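Local coordinates for DUF6836 domain-containing protein (Clostridium leptum, PDB 4PW1) that is of unknown function and folds into a nine-stranded antiparallel beta-sheet surrounded by alpha-helices, at residues Q39-E44 and F73-Q78; Y96-A101 and F110-Q115; W136-S141 and A173-F178; W205-K210 and Y226-G231. All coordinates share one frame; numbering follows the deposited sequence.

Contact 1. Residues Q39-E44 and F73-Q78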
# COMPACT_ATOMS: atom_id res chain seq x y z
N GLN B 39 -19.74 -4.64 12.23
CA GLN B 39 -20.67 -4.46 13.35
C GLN B 39 -20.12 -5.12 14.61
O GLN B 39 -19.64 -6.27 14.56
CB GLN B 39 -22.02 -5.09 13.00
CG GLN B 39 -22.67 -4.51 11.79
CD GLN B 39 -23.26 -3.13 12.05
OE1 GLN B 39 -23.93 -2.90 13.03
NE2 GLN B 39 -23.03 -2.22 11.13
N GLU B 40 -20.12 -4.38 15.70
CA GLU B 40 -19.62 -4.90 16.96
C GLU B 40 -20.33 -6.18 17.31
O GLU B 40 -21.57 -6.23 17.33
CB GLU B 40 -19.88 -3.94 18.12
CG GLU B 40 -18.95 -2.78 18.20
CD GLU B 40 -19.01 -2.08 19.56
OE1 GLU B 40 -19.60 -2.61 20.54
OE2 GLU B 40 -18.42 -1.00 19.65
N LEU B 41 -19.55 -7.17 17.66
CA LEU B 41 -20.05 -8.48 18.00
C LEU B 41 -19.09 -9.06 19.05
O LEU B 41 -17.90 -9.28 18.75
CB LEU B 41 -20.02 -9.39 16.77
CG LEU B 41 -20.40 -10.88 16.96
CD1 LEU B 41 -21.85 -11.02 17.40
CD2 LEU B 41 -20.18 -11.68 15.69
N PHE B 42 -19.61 -9.36 20.23
CA PHE B 42 -18.84 -9.89 21.36
C PHE B 42 -18.88 -11.40 21.30
O PHE B 42 -19.93 -11.97 21.37
CB PHE B 42 -19.43 -9.45 22.73
CG PHE B 42 -18.69 -10.06 23.91
CD1 PHE B 42 -17.55 -9.48 24.35
CD2 PHE B 42 -19.15 -11.22 24.55
CE1 PHE B 42 -16.82 -10.01 25.41
CE2 PHE B 42 -18.42 -11.75 25.62
CZ PHE B 42 -17.23 -11.15 26.02
N GLU B 43 -17.71 -12.04 21.22
CA GLU B 43 -17.58 -13.48 21.30
C GLU B 43 -16.44 -13.74 22.27
O GLU B 43 -15.27 -13.41 22.00
CB GLU B 43 -17.23 -14.04 19.92
CG GLU B 43 -18.36 -13.89 18.91
CD GLU B 43 -17.87 -14.00 17.46
OE1 GLU B 43 -16.99 -13.22 17.02
OE2 GLU B 43 -18.34 -14.91 16.77
N GLU B 44 -16.76 -14.40 23.37
CA GLU B 44 -15.83 -14.49 24.50
C GLU B 44 -14.51 -15.18 24.21
O GLU B 44 -13.46 -14.75 24.71
CB GLU B 44 -16.49 -15.14 25.73
CG GLU B 44 -15.76 -14.79 27.02
CD GLU B 44 -14.58 -15.73 27.27
OE1 GLU B 44 -14.63 -16.84 26.74
OE2 GLU B 44 -13.59 -15.36 27.94
N PHE B 73 -14.36 -6.26 19.09
CA PHE B 73 -14.29 -6.73 17.71
C PHE B 73 -15.51 -6.34 16.92
O PHE B 73 -16.63 -6.23 17.46
CB PHE B 73 -14.06 -8.24 17.63
CG PHE B 73 -12.62 -8.63 17.83
CD1 PHE B 73 -12.10 -8.84 19.10
CD2 PHE B 73 -11.75 -8.74 16.73
CE1 PHE B 73 -10.77 -9.21 19.27
CE2 PHE B 73 -10.45 -9.13 16.89
CZ PHE B 73 -9.94 -9.36 18.17
N ARG B 74 -15.27 -6.08 15.62
CA ARG B 74 -16.32 -5.75 14.67
C ARG B 74 -16.32 -6.79 13.58
O ARG B 74 -15.25 -7.16 13.06
CB ARG B 74 -16.14 -4.35 14.10
CG ARG B 74 -16.25 -3.27 15.16
CD ARG B 74 -16.50 -1.88 14.60
NE ARG B 74 -15.35 -1.40 13.89
CZ ARG B 74 -14.51 -0.45 14.32
NH1 ARG B 74 -14.68 0.17 15.48
NH2 ARG B 74 -13.49 -0.12 13.55
N TYR B 75 -17.51 -7.32 13.31
CA TYR B 75 -17.71 -8.46 12.45
C TYR B 75 -18.07 -8.02 11.06
O TYR B 75 -18.89 -7.10 10.85
CB TYR B 75 -18.86 -9.32 13.03
CG TYR B 75 -19.33 -10.34 12.05
CD1 TYR B 75 -18.63 -11.52 11.88
CD2 TYR B 75 -20.43 -10.12 11.26
CE1 TYR B 75 -19.03 -12.47 10.95
CE2 TYR B 75 -20.83 -11.04 10.32
CZ TYR B 75 -20.11 -12.23 10.17
OH TYR B 75 -20.53 -13.14 9.27
N SER B 76 -17.47 -8.70 10.10
CA SER B 76 -17.76 -8.49 8.68
C SER B 76 -18.40 -9.72 8.08
O SER B 76 -17.94 -10.82 8.32
CB SER B 76 -16.44 -8.27 7.92
OG SER B 76 -16.60 -8.46 6.52
N GLY B 77 -19.39 -9.49 7.21
CA GLY B 77 -20.02 -10.55 6.48
C GLY B 77 -19.11 -11.28 5.51
O GLY B 77 -19.47 -12.31 5.00
N GLN B 78 -17.90 -10.80 5.31
CA GLN B 78 -16.88 -11.60 4.66
C GLN B 78 -16.22 -12.67 5.57
O GLN B 78 -15.28 -13.31 5.16
CB GLN B 78 -15.82 -10.66 4.11
CG GLN B 78 -16.37 -9.72 3.06
CD GLN B 78 -15.32 -8.74 2.56
OE1 GLN B 78 -15.34 -7.56 2.89
NE2 GLN B 78 -14.36 -9.26 1.81
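At one outer edge of the antiparallel sheet, the short strand 39-40 pairs with strand 74-76. Gln-39 and Tyr-75 form the hydrogen-bonded pair. Gln-39 N donates to Tyr-75 O at 2.9 Å, and Tyr-75 N returns a nearly straight bond to Gln-39 O at 2.7 Å. That second donor stands above the plane of the Gln-39 carbonyl. Glu-40 and Arg-74 form the non-hydrogen-bonded pair, where the CA atoms close to 4.1 Å. Past the strand, Leu-41 N still reaches Phe-73 O at 3.1 Å.

Glu-40 and Arg-74 share one face of the sheet. They meet through their aliphatic parts, CG to CG at 4.1 Å. Their charged ends stay apart, with Glu-40 OE2 and Arg-74 NH1 separated by 5.7 Å. Leu-41 and Tyr-75 run alongside each other in the same direction. Leu-41 CD2 rests 3.8 Å from Tyr-75 CB. Both have CG anti to the backbone N (chi1 174° and 167°), which keeps the two chains together.

Strand 80-89 continues the sheet through backbone bonds between Arg-74 and Phe-82. Phe-73 packs on Ile-46 and Ala-50 of helix 44-58, which begins just after Glu-43.

Contact 2. Residues Y96-A101 and F110-Q115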
# COMPACT_ATOMS: atom_id res chain seq x y z
N TYR B 96 -0.28 2.92 23.39
CA TYR B 96 -0.26 1.98 22.28
C TYR B 96 -1.57 1.96 21.52
O TYR B 96 -2.62 2.26 22.05
CB TYR B 96 -0.02 0.58 22.81
CG TYR B 96 1.32 0.39 23.38
CD1 TYR B 96 1.56 0.67 24.71
CD2 TYR B 96 2.37 -0.07 22.60
CE1 TYR B 96 2.80 0.50 25.27
CE2 TYR B 96 3.64 -0.23 23.14
CZ TYR B 96 3.83 0.05 24.49
OH TYR B 96 5.04 -0.11 25.13
N LEU B 97 -1.48 1.63 20.24
CA LEU B 97 -2.64 1.19 19.47
C LEU B 97 -2.41 -0.27 19.16
O LEU B 97 -1.32 -0.66 18.69
CB LEU B 97 -2.79 2.00 18.16
CG LEU B 97 -3.21 3.45 18.30
CD1 LEU B 97 -3.28 4.16 16.95
CD2 LEU B 97 -4.55 3.58 19.05
N VAL B 98 -3.41 -1.07 19.45
CA VAL B 98 -3.45 -2.46 19.08
C VAL B 98 -4.45 -2.66 17.95
O VAL B 98 -5.61 -2.22 18.04
CB VAL B 98 -3.90 -3.33 20.23
CG1 VAL B 98 -3.98 -4.80 19.81
CG2 VAL B 98 -2.98 -3.16 21.40
N ASN B 99 -4.02 -3.37 16.92
CA ASN B 99 -4.86 -3.78 15.81
C ASN B 99 -4.77 -5.29 15.66
O ASN B 99 -3.68 -5.87 15.76
CB ASN B 99 -4.43 -3.10 14.52
CG ASN B 99 -4.91 -1.67 14.47
OD1 ASN B 99 -6.04 -1.40 14.09
ND2 ASN B 99 -4.11 -0.77 14.99
N MSE B 100 -5.92 -5.93 15.42
CA MSE B 100 -5.94 -7.35 15.19
C MSE B 100 -7.01 -7.72 14.24
O MSE B 100 -7.98 -7.01 14.09
CB MSE B 100 -6.25 -8.17 16.47
CG MSE B 100 -5.26 -7.87 17.55
SE MSE B 100 -5.61 -9.05 19.18
CE MSE B 100 -5.71 -10.61 18.35
N ALA B 101 -6.84 -8.87 13.61
CA ALA B 101 -7.89 -9.41 12.77
C ALA B 101 -7.81 -10.91 12.73
O ALA B 101 -6.72 -11.49 12.73
CB ALA B 101 -7.81 -8.88 11.37
N PHE B 110 -1.84 -8.93 13.62
CA PHE B 110 -1.62 -8.39 14.95
C PHE B 110 -0.60 -7.25 14.87
O PHE B 110 0.42 -7.40 14.24
CB PHE B 110 -1.06 -9.47 15.87
CG PHE B 110 -0.74 -8.96 17.25
CD1 PHE B 110 0.50 -8.42 17.55
CD2 PHE B 110 -1.69 -9.00 18.25
CE1 PHE B 110 0.78 -7.94 18.82
CE2 PHE B 110 -1.43 -8.49 19.50
CZ PHE B 110 -0.19 -7.95 19.79
N SER B 111 -0.85 -6.12 15.52
CA SER B 111 0.19 -5.14 15.71
C SER B 111 -0.02 -4.38 17.02
O SER B 111 -1.19 -4.07 17.43
CB SER B 111 0.25 -4.18 14.51
OG SER B 111 -0.86 -3.30 14.56
N TYR B 112 1.10 -4.06 17.65
CA TYR B 112 1.18 -3.42 18.95
C TYR B 112 2.18 -2.28 18.84
O TYR B 112 3.39 -2.50 18.86
CB TYR B 112 1.67 -4.48 19.93
CG TYR B 112 1.81 -4.10 21.38
CD1 TYR B 112 0.71 -4.13 22.22
CD2 TYR B 112 3.05 -3.84 21.92
CE1 TYR B 112 0.85 -3.84 23.58
CE2 TYR B 112 3.21 -3.56 23.27
CZ TYR B 112 2.10 -3.58 24.11
OH TYR B 112 2.26 -3.31 25.42
N VAL B 113 1.69 -1.06 18.70
CA VAL B 113 2.50 0.04 18.22
C VAL B 113 2.48 1.19 19.20
O VAL B 113 1.43 1.78 19.49
CB VAL B 113 2.10 0.50 16.79
CG1 VAL B 113 2.94 1.73 16.36
CG2 VAL B 113 2.27 -0.59 15.77
N ASN B 114 3.66 1.50 19.73
CA ASN B 114 3.80 2.63 20.66
C ASN B 114 3.62 3.94 19.88
O ASN B 114 4.35 4.20 18.97
CB ASN B 114 5.16 2.53 21.29
CG ASN B 114 5.54 3.71 22.17
OD1 ASN B 114 4.84 4.70 22.36
ND2 ASN B 114 6.69 3.59 22.71
N GLN B 115 2.65 4.74 20.28
CA GLN B 115 2.27 5.96 19.59
C GLN B 115 3.18 7.10 19.90
O GLN B 115 3.12 8.11 19.22
CB GLN B 115 0.84 6.36 19.98
CG GLN B 115 -0.18 5.30 19.60
CD GLN B 115 -0.10 5.03 18.12
OE1 GLN B 115 0.34 3.98 17.64
NE2 GLN B 115 -0.44 6.03 17.40
O HOH W 1 4.49 -2.70 26.42
O HOH W 2 -1.30 -1.23 15.99
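Tyr-96 and Tyr-112 meet as an offset stack on one face of two antiparallel strands. Their ring centroids are 4.3 Å apart and the planes are inclined by 22°. Tyr-112 CZ sits over the centre of the Tyr-96 ring. Tyr-96 CD2 lies over the Tyr-112 ring, displaced toward its rim. Tyr-96 turns CG beside its own backbone N (chi1 -67°), while Tyr-112 sends CG anti to the N (chi1 -178°). These different rotations bring the rings together. One water bridges the two hydroxyls.

Asn-114 CB packs on the CE2 corner of the Tyr-96 ring at 3.7 Å. The CG2 methyl of Val-98 sits against the CD1 side of the Tyr-112 ring at 3.9 Å, and its CG1 branch leans toward Phe-110. Met-100 is selenomethionine. Its CG touches Phe-110 CD2 at 3.8 Å, and its SE lies at the ring edge in a Met-aromatic contact.

On the other face, Leu-97 meets the bent chain of Gln-115 at about a right angle. A second water joins Leu-97 O, Asn-99 ND2 and Ser-111 OG, while Asn-99 OD1 accepts from Asp-85 N.

Helix 44-58 packs on Met-100 and Phe-110. Paired backbone bonds link Leu-97 with Val-113 and Asn-99 with Ser-111, the pattern of an antiparallel beta-hairpin, here strands 95-103 and 106-114.

Contact 3. Residues W136-S141 and A173-F178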
# COMPACT_ATOMS: atom_id res chain seq x y z
N TRP B 136 18.28 -12.95 10.48
CA TRP B 136 17.66 -13.83 9.51
C TRP B 136 18.61 -14.94 9.09
O TRP B 136 18.21 -16.10 8.96
CB TRP B 136 17.16 -13.05 8.28
CG TRP B 136 16.39 -13.90 7.29
CD1 TRP B 136 15.26 -14.62 7.55
CD2 TRP B 136 16.64 -14.08 5.88
NE1 TRP B 136 14.81 -15.25 6.44
CE2 TRP B 136 15.64 -14.95 5.39
CE3 TRP B 136 17.62 -13.61 5.01
CZ2 TRP B 136 15.59 -15.35 4.07
CZ3 TRP B 136 17.56 -14.00 3.68
CH2 TRP B 136 16.55 -14.87 3.22
N GLU B 137 19.86 -14.56 8.83
CA GLU B 137 20.86 -15.53 8.41
C GLU B 137 21.13 -16.51 9.54
O GLU B 137 21.30 -17.70 9.28
CB GLU B 137 22.14 -14.84 7.92
CG GLU B 137 21.91 -14.23 6.55
CD GLU B 137 23.01 -13.30 6.11
OE1 GLU B 137 24.18 -13.50 6.50
OE2 GLU B 137 22.70 -12.34 5.37
N LYS B 138 21.15 -16.02 10.77
CA LYS B 138 21.33 -16.92 11.91
C LYS B 138 20.13 -17.90 11.97
O LYS B 138 20.31 -19.09 12.13
CB LYS B 138 21.47 -16.12 13.21
CG LYS B 138 21.64 -16.99 14.46
CD LYS B 138 22.77 -18.02 14.31
CE LYS B 138 23.12 -18.70 15.62
NZ LYS B 138 21.93 -19.36 16.23
N PHE B 139 18.92 -17.37 11.81
CA PHE B 139 17.74 -18.22 11.77
C PHE B 139 17.85 -19.27 10.66
O PHE B 139 17.58 -20.46 10.92
CB PHE B 139 16.46 -17.39 11.62
CG PHE B 139 15.23 -18.21 11.32
CD1 PHE B 139 14.54 -18.86 12.33
CD2 PHE B 139 14.77 -18.33 10.04
CE1 PHE B 139 13.42 -19.62 12.06
CE2 PHE B 139 13.64 -19.07 9.76
CZ PHE B 139 12.96 -19.72 10.77
N LEU B 140 18.23 -18.87 9.45
CA LEU B 140 18.36 -19.83 8.37
C LEU B 140 19.37 -20.94 8.68
O LEU B 140 19.15 -22.09 8.32
CB LEU B 140 18.75 -19.19 7.05
CG LEU B 140 17.80 -18.17 6.43
CD1 LEU B 140 18.47 -17.58 5.19
CD2 LEU B 140 16.44 -18.77 6.11
N SER B 141 20.45 -20.61 9.38
CA SER B 141 21.43 -21.63 9.75
C SER B 141 20.95 -22.51 10.91
O SER B 141 21.44 -23.61 11.06
CB SER B 141 22.78 -20.99 10.14
OG SER B 141 22.69 -20.44 11.45
N ALA B 173 15.60 -11.30 16.50
CA ALA B 173 14.21 -10.89 16.37
C ALA B 173 13.28 -12.05 15.93
O ALA B 173 12.09 -12.11 16.33
CB ALA B 173 14.08 -9.71 15.39
N PHE B 174 13.81 -12.96 15.11
CA PHE B 174 13.02 -14.06 14.57
C PHE B 174 12.76 -15.05 15.69
O PHE B 174 11.63 -15.40 15.92
CB PHE B 174 13.67 -14.70 13.34
CG PHE B 174 13.74 -13.77 12.16
CD1 PHE B 174 12.65 -13.63 11.33
CD2 PHE B 174 14.87 -12.99 11.94
CE1 PHE B 174 12.68 -12.76 10.27
CE2 PHE B 174 14.90 -12.09 10.88
CZ PHE B 174 13.79 -11.97 10.04
N TYR B 175 13.82 -15.44 16.41
CA TYR B 175 13.66 -16.34 17.55
C TYR B 175 12.67 -15.79 18.57
O TYR B 175 11.83 -16.54 19.09
CB TYR B 175 14.99 -16.65 18.23
CG TYR B 175 16.00 -17.42 17.43
CD1 TYR B 175 15.62 -18.25 16.36
CD2 TYR B 175 17.35 -17.38 17.77
CE1 TYR B 175 16.56 -18.99 15.65
CE2 TYR B 175 18.31 -18.12 17.08
CZ TYR B 175 17.91 -18.93 16.02
OH TYR B 175 18.86 -19.64 15.30
N MSE B 176 12.76 -14.50 18.88
CA MSE B 176 11.91 -13.92 19.91
C MSE B 176 10.47 -13.93 19.47
O MSE B 176 9.55 -14.26 20.27
CB MSE B 176 12.26 -12.47 20.24
CG MSE B 176 13.61 -12.42 20.94
SE MSE B 176 14.01 -10.54 21.45
CE MSE B 176 13.82 -9.41 19.81
N PHE B 177 10.26 -13.56 18.22
CA PHE B 177 8.89 -13.51 17.70
C PHE B 177 8.28 -14.92 17.63
O PHE B 177 7.16 -15.14 18.06
CB PHE B 177 8.85 -12.85 16.34
CG PHE B 177 7.47 -12.83 15.73
CD1 PHE B 177 6.48 -12.00 16.24
CD2 PHE B 177 7.17 -13.68 14.69
CE1 PHE B 177 5.21 -12.01 15.69
CE2 PHE B 177 5.91 -13.69 14.12
CZ PHE B 177 4.94 -12.85 14.62
N PHE B 178 9.01 -15.89 17.10
CA PHE B 178 8.46 -17.27 17.05
C PHE B 178 8.18 -17.85 18.42
O PHE B 178 7.18 -18.56 18.62
CB PHE B 178 9.39 -18.19 16.25
CG PHE B 178 9.50 -17.82 14.81
CD1 PHE B 178 8.42 -17.36 14.13
CD2 PHE B 178 10.70 -17.89 14.15
CE1 PHE B 178 8.52 -16.97 12.80
CE2 PHE B 178 10.79 -17.54 12.81
CZ PHE B 178 9.70 -17.10 12.14
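The ring of Phe-174 has Trp-136 CD1 over one face, 3.9 Å above its plane and displaced toward the rim. The Trp-136 ring has Leu-140 CD1 of its own helix over one face. Tyr-175 CE1 comes to the edge of the Phe-139 ring, while Lys-138 NZ lies at the edge of the Tyr-175 ring, in its plane. These groups form an aromatic helix-helix packing. The axes of the short helical segments 136-141 and 173-178 are inclined by 67° and come within 9.4 Å.

The rings of Trp-136 and Phe-174 meet obliquely, the five-membered ring being turned 49° from the phenyl ring. Phe-174 CE2 nests against Trp-136 CB at 3.6 Å and also rests on the Trp-136 backbone at N and CA. The Phe-139 chi1 of 170° swings CG away from the backbone N. This brings the CD1-CE1 side of its ring against both Tyr-175 and Phe-178. Phe-139 CE1 touches Phe-178 CE2 at 3.4 Å, again with oblique planes. Phe-139 CB meets Phe-174 CB at 4.2 Å.

Trp-136 NE1 donates to Val-208 O of helix 198-210, and Val-208 also packs on Phe-139, Phe-174 and Phe-178. Phe-174 also makes an edge-to-face contact with Phe-245 of strand 244-251.

Tyr-175 OH is hydrogen-bonded to Asp-142 O. It also accepts a weak hydrogen bond from Lys-138 NZ at 3.2 Å, reached by the lysine chain bending at chi2 and chi4.

Contact 4. Residues W205-K210 and Y226-G231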
# COMPACT_ATOMS: atom_id res chain seq x y z
N TRP B 205 6.69 -19.92 10.13
CA TRP B 205 8.06 -20.36 10.18
C TRP B 205 8.59 -20.72 8.81
O TRP B 205 9.70 -20.30 8.43
CB TRP B 205 8.10 -21.56 11.13
CG TRP B 205 9.38 -22.20 11.35
CD1 TRP B 205 10.35 -21.83 12.24
CD2 TRP B 205 9.86 -23.36 10.69
NE1 TRP B 205 11.40 -22.73 12.20
CE2 TRP B 205 11.12 -23.67 11.24
CE3 TRP B 205 9.32 -24.21 9.71
CZ2 TRP B 205 11.84 -24.80 10.85
CZ3 TRP B 205 10.08 -25.30 9.28
CH2 TRP B 205 11.31 -25.58 9.85
N GLU B 206 7.80 -21.49 8.06
CA GLU B 206 8.22 -21.95 6.75
C GLU B 206 8.43 -20.78 5.76
O GLU B 206 9.35 -20.81 4.94
CB GLU B 206 7.23 -22.95 6.16
CG GLU B 206 7.70 -23.57 4.86
CD GLU B 206 6.61 -24.38 4.19
OE1 GLU B 206 5.66 -23.70 3.77
OE2 GLU B 206 6.67 -25.66 4.10
N LEU B 207 7.57 -19.78 5.81
CA LEU B 207 7.77 -18.64 4.94
C LEU B 207 9.08 -17.93 5.21
O LEU B 207 9.84 -17.63 4.25
CB LEU B 207 6.68 -17.63 5.12
CG LEU B 207 5.41 -18.02 4.40
CD1 LEU B 207 4.29 -17.14 4.93
CD2 LEU B 207 5.60 -17.90 2.90
N VAL B 208 9.40 -17.72 6.48
CA VAL B 208 10.66 -17.05 6.78
C VAL B 208 11.85 -17.93 6.37
O VAL B 208 12.91 -17.44 5.93
CB VAL B 208 10.73 -16.65 8.26
CG1 VAL B 208 12.08 -16.02 8.59
CG2 VAL B 208 9.65 -15.67 8.57
N LEU B 209 11.68 -19.24 6.49
CA LEU B 209 12.78 -20.14 6.20
C LEU B 209 13.03 -20.27 4.72
O LEU B 209 14.18 -20.37 4.30
CB LEU B 209 12.45 -21.53 6.75
CG LEU B 209 13.46 -22.63 6.56
CD1 LEU B 209 14.74 -22.33 7.31
CD2 LEU B 209 12.87 -23.96 7.04
N LYS B 210 11.97 -20.28 3.92
CA LYS B 210 12.11 -20.69 2.52
C LYS B 210 11.95 -19.56 1.54
O LYS B 210 12.23 -19.73 0.37
CB LYS B 210 11.11 -21.79 2.19
CG LYS B 210 11.39 -23.03 3.04
CD LYS B 210 10.69 -24.28 2.57
CE LYS B 210 11.26 -25.47 3.35
NZ LYS B 210 10.53 -26.74 3.15
N TYR B 226 7.77 -11.74 3.01
CA TYR B 226 8.09 -13.09 2.59
C TYR B 226 6.91 -13.64 1.84
O TYR B 226 5.79 -13.37 2.21
CB TYR B 226 8.31 -13.99 3.81
CG TYR B 226 9.42 -13.51 4.67
CD1 TYR B 226 9.18 -12.59 5.68
CD2 TYR B 226 10.70 -13.98 4.49
CE1 TYR B 226 10.22 -12.13 6.46
CE2 TYR B 226 11.74 -13.52 5.27
CZ TYR B 226 11.48 -12.58 6.25
OH TYR B 226 12.49 -12.10 7.06
N SER B 227 7.16 -14.43 0.81
CA SER B 227 6.03 -15.03 0.07
C SER B 227 6.44 -16.31 -0.62
O SER B 227 7.61 -16.56 -0.81
CB SER B 227 5.46 -14.02 -0.93
OG SER B 227 6.46 -13.57 -1.79
N ASN B 228 5.47 -17.13 -1.01
CA ASN B 228 5.80 -18.33 -1.78
C ASN B 228 5.08 -18.30 -3.11
O ASN B 228 4.24 -17.44 -3.35
CB ASN B 228 5.49 -19.61 -0.97
CG ASN B 228 4.00 -19.85 -0.78
OD1 ASN B 228 3.15 -19.33 -1.51
ND2 ASN B 228 3.68 -20.63 0.23
N ASP B 229 5.41 -19.26 -3.97
CA ASP B 229 4.85 -19.32 -5.33
C ASP B 229 3.33 -19.46 -5.36
O ASP B 229 2.68 -18.99 -6.28
CB ASP B 229 5.45 -20.50 -6.10
CG ASP B 229 6.96 -20.40 -6.25
OD1 ASP B 229 7.47 -19.26 -6.37
OD2 ASP B 229 7.63 -21.45 -6.25
N GLY B 230 2.78 -20.13 -4.35
CA GLY B 230 1.36 -20.40 -4.28
C GLY B 230 0.46 -19.29 -3.78
O GLY B 230 -0.70 -19.54 -3.49
N GLY B 231 0.96 -18.06 -3.67
CA GLY B 231 0.09 -16.94 -3.25
C GLY B 231 0.06 -16.63 -1.75
O GLY B 231 -0.45 -15.57 -1.35
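Val-208 lies over one face of the Tyr-226 ring. Its CG2 methyl is 4.1 Å from the ring centroid and only 8° off the ring normal, a CH-pi contact above the centre. The two side chains cross obliquely. The backbone joins in on the same residue, with Val-208 CA 3.8 Å from Tyr-226 CD2. With CG anti to the carbonyl carbon (chi1 -60°), the Tyr-226 ring is set against Leu-207 and Val-208 in the last turn of the helix.

Leu-207 takes the next place. Its CB points at the strand and faces Tyr-226 CB at 4.2 Å. Its carbonyl O comes obliquely to the ring, 3.8 Å from Tyr-226 CD2. Further out, the CD2 branch of Leu-207 rests on the backbone where the strand ends, 4.0 Å from both Ser-227 C and Asn-228 N. Asn-228 CB points back toward the helix and meets the same methyl at 4.2 Å. No hydrogen bond spans the two segments, so the joint is made by apolar packing. Beyond it the chain makes a type I beta turn from Asn-228 to Gly-231, and Gly-231 O is hydrogen-bonded to Ser-22 OG of the second subunit.

Helix 198-210 packs against strands 221-227 and 233-239 here. Leu-207 and Val-208 both touch Met-234 on strand 233-239, which pairs with Tyr-226. The Tyr-226 ring also meets Phe-213 at nearly parallel planes and packs on Phe-174 of helix 173-190.

Overall arrangement
The contacts follow one another along the chain, each closing before the next opens. Contacts 1, 2 and 4 all reach the nine-stranded sheet. Contact 1 is at one outer edge, contact 2 holds the fourth and fifth strands in sheet order, and contact 4 involves strand 221-227, next to the other edge. Contacts 1 and 2 have centres about 18 Å apart and touch through Phe-73 and Met-100. Contact 3 joins helices 122-141 and 173-190 and lies about 34 Å, centre to centre, from contact 1. Contacts 3 and 4, about 14 Å apart between centres, share a core around Val-208. The two segments of contact 3 fall in different DUF6836 sequence ranges, so it joins the two.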